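Local coordinates for putative exported protein (Bordetella pertussis, PDB 2DVZ) that binds glutamate in the periplasm as the solute receptor BugE, probably as the receptor of a tripartite tricarboxylate-type transporter, at residues A116-A127 with G207-W216. Residues are numbered along the deposited sequence; the frame is centred on the assembly and turned at random.
Sequences ANVVAVNPKFPA and GKLRAMAIAW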
# COMPACT_ATOMS: atom_id res chain seq x y z
N ALA A 116 -2.88 -7.52 1.02
CA ALA A 116 -3.98 -7.65 0.05
C ALA A 116 -4.52 -6.29 -0.30
O ALA A 116 -4.59 -5.40 0.56
CB ALA A 116 -5.12 -8.53 0.63
N ASN A 117 -4.90 -6.14 -1.56
CA ASN A 117 -5.74 -5.04 -1.98
C ASN A 117 -7.21 -5.48 -2.05
O ASN A 117 -7.52 -6.69 -1.99
CB ASN A 117 -5.26 -4.44 -3.30
CG ASN A 117 -4.00 -3.60 -3.16
OD1 ASN A 117 -3.43 -3.16 -4.17
ND2 ASN A 117 -3.56 -3.36 -1.94
N VAL A 118 -8.11 -4.51 -2.11
CA VAL A 118 -9.54 -4.78 -2.00
C VAL A 118 -10.30 -3.76 -2.81
O VAL A 118 -9.93 -2.60 -2.81
CB VAL A 118 -10.04 -4.77 -0.51
CG1 VAL A 118 -9.87 -3.35 0.20
CG2 VAL A 118 -11.47 -5.37 -0.38
N VAL A 119 -11.36 -4.20 -3.51
CA VAL A 119 -12.34 -3.26 -4.05
C VAL A 119 -13.60 -3.38 -3.17
O VAL A 119 -14.17 -4.46 -3.00
CB VAL A 119 -12.61 -3.40 -5.61
CG1 VAL A 119 -13.13 -4.80 -6.02
CG2 VAL A 119 -13.52 -2.28 -6.13
N ALA A 120 -14.00 -2.26 -2.58
CA ALA A 120 -15.14 -2.26 -1.72
C ALA A 120 -16.16 -1.20 -2.15
O ALA A 120 -15.84 -0.24 -2.93
CB ALA A 120 -14.70 -2.07 -0.24
N VAL A 121 -17.39 -1.40 -1.69
CA VAL A 121 -18.47 -0.49 -2.00
C VAL A 121 -19.14 0.02 -0.72
O VAL A 121 -19.10 -0.61 0.35
CB VAL A 121 -19.51 -1.04 -3.07
CG1 VAL A 121 -18.86 -1.30 -4.38
CG2 VAL A 121 -20.24 -2.30 -2.58
N ASN A 122 -19.73 1.19 -0.84
CA ASN A 122 -20.68 1.62 0.16
C ASN A 122 -21.85 0.58 0.19
O ASN A 122 -22.29 0.12 -0.85
CB ASN A 122 -21.18 3.05 -0.14
CG ASN A 122 -22.17 3.54 0.89
OD1 ASN A 122 -23.37 3.21 0.83
ND2 ASN A 122 -21.69 4.31 1.85
N PRO A 123 -22.35 0.23 1.39
CA PRO A 123 -23.37 -0.83 1.47
C PRO A 123 -24.69 -0.57 0.74
O PRO A 123 -25.40 -1.53 0.36
CB PRO A 123 -23.61 -0.96 2.97
CG PRO A 123 -22.39 -0.28 3.66
CD PRO A 123 -22.02 0.81 2.71
N LYS A 124 -25.03 0.69 0.48
CA LYS A 124 -26.20 0.98 -0.34
C LYS A 124 -25.99 0.66 -1.84
O LYS A 124 -26.96 0.70 -2.63
CB LYS A 124 -26.67 2.42 -0.15
CG LYS A 124 -27.28 2.71 1.26
CD LYS A 124 -28.73 2.18 1.38
CE LYS A 124 -29.48 2.75 2.56
NZ LYS A 124 -28.99 2.29 3.89
N PHE A 125 -24.76 0.34 -2.25
CA PHE A 125 -24.52 -0.03 -3.66
C PHE A 125 -25.38 -1.28 -3.91
O PHE A 125 -25.42 -2.18 -3.08
CB PHE A 125 -23.02 -0.30 -3.94
CG PHE A 125 -22.68 -0.55 -5.43
CD1 PHE A 125 -22.20 0.48 -6.24
CD2 PHE A 125 -22.84 -1.81 -5.99
CE1 PHE A 125 -21.89 0.24 -7.61
CE2 PHE A 125 -22.55 -2.06 -7.33
CZ PHE A 125 -22.04 -1.02 -8.15
N PRO A 126 -26.12 -1.32 -5.04
CA PRO A 126 -27.13 -2.38 -5.26
C PRO A 126 -26.58 -3.68 -5.87
O PRO A 126 -27.02 -4.08 -6.94
CB PRO A 126 -28.14 -1.71 -6.21
CG PRO A 126 -27.35 -0.68 -6.95
CD PRO A 126 -26.11 -0.34 -6.15
N ALA A 127 -25.61 -4.32 -5.20
CA ALA A 127 -25.02 -5.60 -5.63
C ALA A 127 -24.45 -6.31 -4.42
O ALA A 127 -23.97 -5.67 -3.48
CB ALA A 127 -23.91 -5.36 -6.65
N GLY A 207 -19.43 -3.71 8.82
CA GLY A 207 -20.50 -3.66 7.85
C GLY A 207 -20.70 -2.29 7.24
O GLY A 207 -21.74 -2.05 6.59
N LYS A 208 -19.71 -1.39 7.43
CA LYS A 208 -19.81 -0.00 6.88
C LYS A 208 -19.30 0.09 5.43
O LYS A 208 -19.60 1.08 4.74
CB LYS A 208 -19.05 1.04 7.72
CG LYS A 208 -19.39 1.21 9.22
CD LYS A 208 -20.87 1.06 9.53
CE LYS A 208 -21.32 1.96 10.73
NZ LYS A 208 -20.29 2.19 11.81
N LEU A 209 -18.49 -0.89 5.01
CA LEU A 209 -18.20 -1.14 3.60
C LEU A 209 -18.47 -2.60 3.32
O LEU A 209 -18.38 -3.42 4.25
CB LEU A 209 -16.73 -0.82 3.23
CG LEU A 209 -16.27 0.66 3.25
CD1 LEU A 209 -14.74 0.74 3.12
CD2 LEU A 209 -16.98 1.52 2.21
N ARG A 210 -18.76 -2.92 2.04
CA ARG A 210 -18.84 -4.29 1.55
C ARG A 210 -17.74 -4.53 0.53
O ARG A 210 -17.65 -3.84 -0.49
CB ARG A 210 -20.25 -4.58 0.94
CG ARG A 210 -20.36 -5.77 -0.03
CD ARG A 210 -21.86 -6.36 -0.19
NE ARG A 210 -22.72 -5.39 -0.87
CZ ARG A 210 -23.58 -4.55 -0.30
NH1 ARG A 210 -23.82 -4.58 1.00
NH2 ARG A 210 -24.23 -3.67 -1.08
N ALA A 211 -16.90 -5.54 0.80
CA ALA A 211 -15.81 -5.89 -0.09
C ALA A 211 -16.30 -6.78 -1.24
O ALA A 211 -17.02 -7.77 -1.03
CB ALA A 211 -14.73 -6.60 0.71
N MSE A 212 -15.91 -6.42 -2.46
CA MSE A 212 -16.34 -7.17 -3.62
C MSE A 212 -15.36 -8.24 -4.05
O MSE A 212 -15.78 -9.31 -4.52
CB MSE A 212 -16.67 -6.23 -4.80
CG MSE A 212 -17.92 -5.38 -4.56
SE MSE A 212 -19.64 -6.37 -4.43
CE MSE A 212 -19.66 -6.75 -2.52
N ALA A 213 -14.07 -7.93 -3.93
CA ALA A 213 -12.96 -8.85 -4.24
C ALA A 213 -11.72 -8.38 -3.50
O ALA A 213 -11.61 -7.22 -3.16
CB ALA A 213 -12.69 -8.89 -5.73
N ILE A 214 -10.79 -9.28 -3.24
CA ILE A 214 -9.50 -8.94 -2.63
C ILE A 214 -8.42 -9.39 -3.61
O ILE A 214 -8.66 -10.32 -4.40
CB ILE A 214 -9.25 -9.60 -1.21
CG1 ILE A 214 -9.34 -11.13 -1.25
CG2 ILE A 214 -10.16 -9.02 -0.15
CD1 ILE A 214 -8.74 -11.81 -0.00
N ALA A 215 -7.28 -8.70 -3.61
CA ALA A 215 -6.12 -9.16 -4.38
C ALA A 215 -5.14 -9.95 -3.46
O ALA A 215 -4.48 -9.39 -2.61
CB ALA A 215 -5.44 -8.01 -5.13
N TRP A 216 -5.11 -11.25 -3.64
CA TRP A 216 -4.45 -12.16 -2.70
C TRP A 216 -4.46 -13.55 -3.33
O TRP A 216 -5.29 -13.83 -4.21
CB TRP A 216 -5.20 -12.15 -1.36
CG TRP A 216 -4.40 -12.58 -0.17
CD1 TRP A 216 -4.66 -13.66 0.66
CD2 TRP A 216 -3.21 -11.96 0.35
NE1 TRP A 216 -3.72 -13.73 1.66
CE2 TRP A 216 -2.82 -12.70 1.50
CE3 TRP A 216 -2.44 -10.85 -0.03
CZ2 TRP A 216 -1.68 -12.37 2.26
CZ3 TRP A 216 -1.31 -10.53 0.70
CH2 TRP A 216 -0.95 -11.28 1.84
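R210 reaches from its strand across to the loop that follows V121 and meets backbone carbonyls there. CG stands anti to the backbone N (chi1 160°) and the chain bends at chi3, which carries the guanidinium in beside the carbonyls of P123, F125 and A127. NH2 donates to P123 O at 2.8 Å, approaching from above that carbonyl's plane, while NE bonds to A127 O at 2.9 Å from within the A127 carbonyl plane; this bond is bent at the hydrogen, and the O is tilted from the guanidinium plane. F125 O sits near the plane of the guanidinium, at its edge.

Backbone bonds join strands 117-121 and 210-215 as antiparallel neighbours. V121 and R210 bond both ways, V121 N to R210 O at 2.7 Å and R210 N to V121 O at 2.9 Å. Next comes a classic beta bulge: M212 and A213 both face V119, whose O takes M212 N at 2.7 Å and whose N gives to A213 O. Strand 192-196 pairs with the other edge of 117-121, and 210-215 lies at the edge here, in the sheet of a periplasmic binding protein. N117 comes close to the glutamate-binding N196.

Apolar contacts line both faces. On one, V118 CG2 touches A211 CB (3.7 Å) and I214 CG2; on the other, V119 CG1 meets A213 CB, and beside it, at the bulge, M212 CB. V121 CG1 lies toward the rim of one F125 face, P126 CD toward the rim of the other. At the far end A116 CB packs 3.6 Å from W216 CE3.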